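Local coordinates for thylakoid lumenal 15 kDa protein 1, chloroplastic (Arabidopsis thaliana, PDB 3N90) that is of unknown function but folds as a right-handed quadrilateral beta helix of pentapeptide repeats in the chloroplast thylakoid lumen, at residues A41-F53 against L58-A71. The protein carries 2 engineered substitutions. Sequence-based numbering, arbitrary orientation.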
ATOM      1  N   ALA A  41      -6.562   6.714   6.888  1.00 15.81           N
ATOM      2  CA  ALA A  41      -7.592   6.411   5.905  1.00 14.88           C
ATOM      3  C   ALA A  41      -7.831   4.917   5.938  1.00 14.19           C
ATOM      4  O   ALA A  41      -6.925   4.158   6.255  1.00 14.22           O
ATOM      5  CB  ALA A  41      -7.188   6.838   4.497  1.00 15.29           C
ATOM      6  N   ASN A  42      -9.045   4.514   5.583  1.00 14.75           N
ATOM      7  CA  ASN A  42      -9.426   3.112   5.537  1.00 14.42           C
ATOM      8  C   ASN A  42      -9.542   2.604   4.103  1.00 13.98           C
ATOM      9  O   ASN A  42     -10.473   2.968   3.373  1.00 13.68           O
ATOM     10  CB  ASN A  42     -10.775   2.931   6.247  1.00 15.90           C
ATOM     11  CG  ASN A  42     -11.125   1.464   6.498  1.00 17.15           C
ATOM     12  OD1 ASN A  42     -10.417   0.554   6.081  1.00 15.41           O
ATOM     13  ND2 ASN A  42     -12.253   1.250   7.183  1.00 19.27           N
ATOM     14  N   PHE A  43      -8.561   1.805   3.676  1.00 13.01           N
ATOM     15  CA  PHE A  43      -8.624   1.125   2.368  1.00 13.09           C
ATOM     16  C   PHE A  43      -8.761  -0.388   2.519  1.00 13.32           C
ATOM     17  O   PHE A  43      -8.370  -1.119   1.630  1.00 12.88           O
ATOM     18  CB  PHE A  43      -7.364   1.390   1.515  1.00 12.85           C
ATOM     19  CG  PHE A  43      -7.207   2.842   1.055  1.00 10.77           C
ATOM     20  CD1 PHE A  43      -7.886   3.300  -0.076  1.00 10.31           C
ATOM     21  CD2 PHE A  43      -6.404   3.729   1.760  1.00 12.38           C
ATOM     22  CE1 PHE A  43      -7.753   4.605  -0.540  1.00  9.79           C
ATOM     23  CE2 PHE A  43      -6.272   5.079   1.316  1.00 13.17           C
ATOM     24  CZ  PHE A  43      -6.963   5.501   0.160  1.00 12.64           C
ATOM     25  N   LYS A  44      -9.287  -0.859   3.644  1.00 13.84           N
ATOM     26  CA  LYS A  44      -9.309  -2.316   3.867  1.00 14.77           C
ATOM     27  C   LYS A  44     -10.065  -3.017   2.747  1.00 14.86           C
ATOM     28  O   LYS A  44     -11.187  -2.625   2.430  1.00 15.77           O
ATOM     29  CB  LYS A  44      -9.931  -2.651   5.229  1.00 15.86           C
ATOM     30  CG  LYS A  44     -10.022  -4.160   5.496  1.00 17.57           C
ATOM     31  CD  LYS A  44     -10.319  -4.422   6.968  1.00 21.29           C
ATOM     32  CE  LYS A  44     -10.131  -5.900   7.276  1.00 26.07           C
ATOM     33  NZ  LYS A  44     -10.255  -6.164   8.724  1.00 29.40           N
ATOM     34  N   GLY A  45      -9.433  -3.999   2.109  1.00 15.17           N
ATOM     35  CA  GLY A  45     -10.040  -4.741   0.987  1.00 14.83           C
ATOM     36  C   GLY A  45     -10.380  -3.942  -0.247  1.00 15.56           C
ATOM     37  O   GLY A  45     -11.152  -4.407  -1.107  1.00 16.23           O
ATOM     38  N   ALA A  46      -9.837  -2.719  -0.353  1.00 15.00           N
ATOM     39  CA  ALA A  46     -10.052  -1.924  -1.542  1.00 14.73           C
ATOM     40  C   ALA A  46      -9.335  -2.538  -2.757  1.00 15.27           C
ATOM     41  O   ALA A  46      -8.347  -3.274  -2.615  1.00 15.07           O
ATOM     42  CB  ALA A  46      -9.606  -0.497  -1.336  1.00 14.60           C
ATOM     43  N   LYS A  47      -9.850  -2.248  -3.942  1.00 15.92           N
ATOM     44  CA  LYS A  47      -9.216  -2.701  -5.162  1.00 15.77           C
ATOM     45  C   LYS A  47      -8.483  -1.507  -5.762  1.00 15.48           C
ATOM     46  O   LYS A  47      -9.085  -0.538  -6.269  1.00 16.42           O
ATOM     47  CB  LYS A  47     -10.209  -3.347  -6.149  1.00 18.25           C
ATOM     48  CG  LYS A  47     -11.086  -4.445  -5.578  1.00 20.91           C
ATOM     49  CD  LYS A  47     -10.301  -5.563  -4.876  1.00 27.42           C
ATOM     50  CE  LYS A  47     -11.218  -6.726  -4.440  1.00 27.33           C
ATOM     51  NZ  LYS A  47     -10.429  -7.995  -4.294  1.00 31.67           N
ATOM     52  N   LEU A  48      -7.156  -1.557  -5.644  1.00 14.00           N
ATOM     53  CA  LEU A  48      -6.314  -0.416  -5.985  1.00 12.14           C
ATOM     54  C   LEU A  48      -5.245  -0.782  -7.035  1.00 12.73           C
ATOM     55  O   LEU A  48      -4.129  -0.226  -7.042  1.00 11.73           O
ATOM     56  CB  LEU A  48      -5.626   0.106  -4.714  1.00 11.81           C
ATOM     57  CG  LEU A  48      -6.528   0.912  -3.752  1.00 10.38           C
ATOM     58  CD1 LEU A  48      -6.112   0.786  -2.306  1.00 15.16           C
ATOM     59  CD2 LEU A  48      -6.487   2.361  -4.226  1.00  9.69           C
ATOM     60  N   LEU A  49      -5.579  -1.718  -7.919  1.00 12.42           N
ATOM     61  CA  LEU A  49      -4.652  -2.054  -8.963  1.00 13.37           C
ATOM     62  C   LEU A  49      -4.188  -0.792  -9.698  1.00 12.97           C
ATOM     63  O   LEU A  49      -5.012  -0.013 -10.183  1.00 14.19           O
ATOM     64  CB  LEU A  49      -5.274  -3.054  -9.945  1.00 13.46           C
ATOM     65  CG  LEU A  49      -4.381  -3.453 -11.135  1.00 17.25           C
ATOM     66  CD1 LEU A  49      -4.591  -4.940 -11.444  1.00 21.31           C
ATOM     67  CD2 LEU A  49      -4.557  -2.559 -12.386  1.00 20.94           C
ATOM     68  N   GLY A  50      -2.880  -0.580  -9.784  1.00 11.23           N
ATOM     69  CA  GLY A  50      -2.346   0.543 -10.625  1.00 12.39           C
ATOM     70  C   GLY A  50      -2.594   1.950 -10.054  1.00 10.70           C
ATOM     71  O   GLY A  50      -2.268   2.957 -10.698  1.00 12.86           O
ATOM     72  N   ALA A  51      -3.093   2.001  -8.816  1.00 11.29           N
ATOM     73  CA  ALA A  51      -3.377   3.300  -8.147  1.00 11.52           C
ATOM     74  C   ALA A  51      -2.065   4.034  -7.891  1.00 11.99           C
ATOM     75  O   ALA A  51      -1.027   3.383  -7.749  1.00 13.03           O
ATOM     76  CB  ALA A  51      -4.128   3.060  -6.813  1.00 11.14           C
ATOM     77  N   SER A  52      -2.086   5.371  -7.824  1.00 11.37           N
ATOM     78  CA  SER A  52      -0.876   6.126  -7.506  1.00 11.09           C
ATOM     79  C   SER A  52      -0.993   6.669  -6.081  1.00 10.51           C
ATOM     80  O   SER A  52      -1.945   7.392  -5.786  1.00 10.93           O
ATOM     81  CB  SER A  52      -0.650   7.304  -8.439  1.00 12.28           C
ATOM     82  OG  SER A  52       0.493   8.068  -8.050  1.00 11.06           O
ATOM     83  N   PHE A  53      -0.042   6.299  -5.245  1.00  9.49           N
ATOM     84  CA  PHE A  53       0.158   6.955  -3.895  1.00  9.46           C
ATOM     85  C   PHE A  53       1.483   7.733  -3.912  1.00  8.96           C
ATOM     86  O   PHE A  53       2.115   7.928  -2.870  1.00 10.38           O
ATOM     87  CB  PHE A  53       0.144   5.914  -2.777  1.00  9.54           C
ATOM     88  CG  PHE A  53      -1.215   5.259  -2.603  1.00  9.88           C
ATOM     89  CD1 PHE A  53      -2.241   5.931  -1.941  1.00  8.67           C
ATOM     90  CD2 PHE A  53      -1.469   3.992  -3.138  1.00  9.26           C
ATOM     91  CE1 PHE A  53      -3.497   5.318  -1.792  1.00 11.13           C
ATOM     92  CE2 PHE A  53      -2.708   3.392  -3.002  1.00  9.73           C
ATOM     93  CZ  PHE A  53      -3.721   4.053  -2.315  1.00  9.72           C
ATOM     94  N   LEU A  58       0.495   8.198   4.019  1.00 11.12           N
ATOM     95  CA  LEU A  58      -0.412   7.107   4.380  1.00 12.10           C
ATOM     96  C   LEU A  58      -0.357   6.755   5.866  1.00 12.55           C
ATOM     97  O   LEU A  58      -0.866   5.702   6.284  1.00 12.14           O
ATOM     98  CB  LEU A  58      -0.125   5.860   3.498  1.00 11.80           C
ATOM     99  CG  LEU A  58      -0.769   5.964   2.101  1.00 11.93           C
ATOM    100  CD1 LEU A  58      -0.026   5.132   1.043  1.00 14.03           C
ATOM    101  CD2 LEU A  58      -2.276   5.546   2.168  1.00 13.46           C
ATOM    102  N   THR A  59       0.266   7.619   6.661  1.00 11.51           N
ATOM    103  CA  THR A  59       0.583   7.261   8.032  1.00 12.80           C
ATOM    104  C   THR A  59      -0.638   6.685   8.763  1.00 12.46           C
ATOM    105  O   THR A  59      -1.706   7.318   8.783  1.00 13.32           O
ATOM    106  CB  THR A  59       1.110   8.498   8.804  1.00 12.86           C
ATOM    107  OG1 THR A  59       2.346   8.916   8.222  1.00 12.91           O
ATOM    108  CG2 THR A  59       1.329   8.112  10.280  1.00 13.27           C
ATOM    109  N   GLY A  60      -0.509   5.477   9.312  1.00 12.26           N
ATOM    110  CA  GLY A  60      -1.629   4.861  10.060  1.00 13.97           C
ATOM    111  C   GLY A  60      -2.825   4.336   9.279  1.00 13.88           C
ATOM    112  O   GLY A  60      -3.853   3.939   9.876  1.00 13.86           O
ATOM    113  N   ALA A  61      -2.704   4.344   7.947  1.00 13.33           N
ATOM    114  CA  ALA A  61      -3.792   3.883   7.093  1.00 13.42           C
ATOM    115  C   ALA A  61      -3.964   2.370   7.227  1.00 13.83           C
ATOM    116  O   ALA A  61      -3.003   1.664   7.558  1.00 16.07           O
ATOM    117  CB  ALA A  61      -3.535   4.262   5.650  1.00 13.18           C
ATOM    118  N   ASP A  62      -5.171   1.892   6.955  1.00 14.41           N
ATOM    119  CA  ASP A  62      -5.449   0.452   6.827  1.00 15.44           C
ATOM    120  C   ASP A  62      -5.496   0.017   5.358  1.00 15.34           C
ATOM    121  O   ASP A  62      -6.450   0.310   4.635  1.00 15.41           O
ATOM    122  CB  ASP A  62      -6.751   0.104   7.548  1.00 15.69           C
ATOM    123  CG  ASP A  62      -6.926  -1.410   7.754  1.00 18.17           C
ATOM    124  OD1 ASP A  62      -6.106  -2.191   7.215  1.00 17.74           O
ATOM    125  OD2 ASP A  62      -7.913  -1.801   8.432  1.00 21.65           O
ATOM    126  N   LEU A  63      -4.433  -0.626   4.893  1.00 14.55           N
ATOM    127  CA  LEU A  63      -4.455  -1.223   3.558  1.00 14.11           C
ATOM    128  C   LEU A  63      -4.564  -2.784   3.608  1.00 14.09           C
ATOM    129  O   LEU A  63      -4.225  -3.491   2.641  1.00 15.41           O
ATOM    130  CB  LEU A  63      -3.242  -0.751   2.771  1.00 14.94           C
ATOM    131  CG  LEU A  63      -3.317   0.631   2.088  1.00 13.79           C
ATOM    132  CD1 LEU A  63      -1.908   0.878   1.606  1.00 16.95           C
ATOM    133  CD2 LEU A  63      -4.205   0.614   0.865  1.00 18.93           C
ATOM    134  N   SER A  64      -4.996  -3.303   4.750  1.00 14.82           N
ATOM    135  CA  SER A  64      -5.077  -4.767   4.926  1.00 16.07           C
ATOM    136  C   SER A  64      -5.999  -5.378   3.871  1.00 16.21           C
ATOM    137  O   SER A  64      -7.005  -4.769   3.504  1.00 17.07           O
ATOM    138  CB  SER A  64      -5.470  -5.161   6.357  1.00 16.46           C
ATOM    139  OG  SER A  64      -6.773  -4.751   6.691  1.00 20.29           O
ATOM    140  N   GLU A  65      -5.585  -6.516   3.322  1.00 16.60           N
ATOM    141  CA  GLU A  65      -6.329  -7.250   2.285  1.00 18.31           C
ATOM    142  C   GLU A  65      -6.617  -6.457   0.996  1.00 17.97           C
ATOM    143  O   GLU A  65      -7.452  -6.851   0.162  1.00 18.22           O
ATOM    144  CB  GLU A  65      -7.609  -7.877   2.898  1.00 18.88           C
ATOM    145  CG  GLU A  65      -7.371  -9.257   3.614  1.00 25.43           C
ATOM    146  CD  GLU A  65      -7.354 -10.499   2.670  1.00 31.44           C
ATOM    147  OE1 GLU A  65      -6.568 -10.559   1.685  1.00 37.02           O
ATOM    148  OE2 GLU A  65      -8.116 -11.460   2.937  1.00 37.41           O
ATOM    149  N   ALA A  66      -5.924  -5.334   0.825  1.00 16.71           N
ATOM    150  CA  ALA A  66      -6.052  -4.556  -0.393  1.00 15.89           C
ATOM    151  C   ALA A  66      -5.364  -5.211  -1.589  1.00 15.69           C
ATOM    152  O   ALA A  66      -4.325  -5.865  -1.441  1.00 16.12           O
ATOM    153  CB  ALA A  66      -5.505  -3.148  -0.177  1.00 16.58           C
ATOM    154  N   ASP A  67      -5.941  -5.016  -2.774  1.00 14.99           N
ATOM    155  CA  ASP A  67      -5.297  -5.339  -4.039  1.00 14.69           C
ATOM    156  C   ASP A  67      -4.493  -4.127  -4.477  1.00 13.63           C
ATOM    157  O   ASP A  67      -5.054  -3.130  -4.905  1.00 13.62           O
ATOM    158  CB  ASP A  67      -6.363  -5.721  -5.074  1.00 15.06           C
ATOM    159  CG  ASP A  67      -5.786  -6.068  -6.440  1.00 18.88           C
ATOM    160  OD1 ASP A  67      -4.539  -6.025  -6.630  1.00 17.12           O
ATOM    161  OD2 ASP A  67      -6.605  -6.368  -7.352  1.00 19.29           O
ATOM    162  N   LEU A  68      -3.164  -4.184  -4.294  1.00 13.13           N
ATOM    163  CA  LEU A  68      -2.252  -3.080  -4.628  1.00 13.10           C
ATOM    164  C   LEU A  68      -1.334  -3.441  -5.804  1.00 13.21           C
ATOM    165  O   LEU A  68      -0.280  -2.853  -5.977  1.00 12.87           O
ATOM    166  CB  LEU A  68      -1.403  -2.713  -3.394  1.00 11.37           C
ATOM    167  CG  LEU A  68      -2.207  -2.317  -2.141  1.00 14.22           C
ATOM    168  CD1 LEU A  68      -1.286  -2.309  -0.890  1.00 14.41           C
ATOM    169  CD2 LEU A  68      -2.896  -0.974  -2.383  1.00 15.94           C
ATOM    170  N   ARG A  69      -1.730  -4.422  -6.620  1.00 13.34           N
ATOM    171  CA  ARG A  69      -0.878  -4.801  -7.736  1.00 14.24           C
ATOM    172  C   ARG A  69      -0.557  -3.618  -8.625  1.00 13.29           C
ATOM    173  O   ARG A  69      -1.451  -2.883  -9.088  1.00 13.30           O
ATOM    174  CB  ARG A  69      -1.526  -5.930  -8.551  1.00 14.52           C
ATOM    175  CG  ARG A  69      -1.687  -7.216  -7.721  1.00 16.58           C
ATOM    176  CD  ARG A  69      -2.482  -8.236  -8.528  1.00 19.11           C
ATOM    177  NE  ARG A  69      -3.853  -7.780  -8.773  1.00 18.86           N
ATOM    178  CZ  ARG A  69      -4.647  -8.249  -9.738  1.00 20.58           C
ATOM    179  NH1 ARG A  69      -4.195  -9.202 -10.563  1.00 18.49           N
ATOM    180  NH2 ARG A  69      -5.905  -7.787  -9.866  1.00 18.46           N
ATOM    181  N   GLY A  70       0.732  -3.389  -8.870  1.00 12.55           N
ATOM    182  CA  GLY A  70       1.192  -2.353  -9.759  1.00 12.47           C
ATOM    183  C   GLY A  70       1.013  -0.912  -9.242  1.00 11.78           C
ATOM    184  O   GLY A  70       1.249   0.065  -9.976  1.00 13.31           O
ATOM    185  N   ALA A  71       0.606  -0.786  -7.976  1.00 11.37           N
ATOM    186  CA  ALA A  71       0.436   0.562  -7.409  1.00 11.46           C
ATOM    187  C   ALA A  71       1.774   1.229  -7.198  1.00 12.29           C
ATOM    188  O   ALA A  71       2.796   0.544  -7.003  1.00 12.84           O
ATOM    189  CB  ALA A  71      -0.319   0.503  -6.110  1.00 10.67           C
TER
HETATM  190  O   HOH W   1     -10.106  -0.710   8.838  1.00 37.98           O
HETATM  191  O   HOH W   2      -8.900  -7.845  -6.867  1.00 32.79           O
HETATM  192  O   HOH W   3      -8.829  -7.601  -2.191  1.00 46.87           O
HETATM  193  O   HOH W   4      -7.862  -3.650  -8.165  1.00 30.53           O
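Two successive coils of a right-handed quadrilateral beta helix stack here, Asn42 over Asp62 and Lys47 over Asp67, each pair a single beta bridge. Asp62 N donates to Ala41 O and Phe43 N to Asp62 O (2.8 Å); five residues on, Asp67 N donates to Ala46 O and Leu48 N to Asp67 O. At the corners, type II turns run from Phe43 to Ala46 and from Leu63 to Ala66, and Gly45 N reaches Ser64 O. This is the pentapeptide-repeat principle: the central Phe or Leu of each five points inward, the alanine two residues before it lines the same interior, and the remaining, mostly polar, side chains face out. Inside, Leu63 CD2 meets both Phe43 CB, at 3.3 Å, and Leu48 CD1, while Leu68 CD2 lies against Leu48 CD1 at 3.7 Å. Leu58 spans two aromatic side chains, its CD1 on Phe53 and its CD2 at Phe43 CE2; Phe33 and Phe73 continue the Phe53 column with nearly parallel rings. Outside, Asn42 and Asp62 run side by side with amide and carboxylate planes 3° apart. With CG anti to the backbone N (chi1 -166°), Asp62 turns OD1 back to Ser64 N in an Asx turn, and Ser64 OG donates to the same oxygen at 2.7 Å. An alanine at Asp62 would remove that acceptor and is likely to leave the Ser64 hydroxyl freer to turn and the water joining Asn42 OD1 to Asp62 OD2 without its stronger partner. Asp67 makes the same Asx turn, to Arg69 N, but its second grip is a salt bridge: Arg69 holds it side-on, NE to OD1 (2.9 Å) and NH2 to OD2, with NE and the backbone N reaching OD1 from opposite faces of the carboxylate. Leu49 CD1 rests over one face of that guanidinium, 3.5 Å from Arg69 NH2.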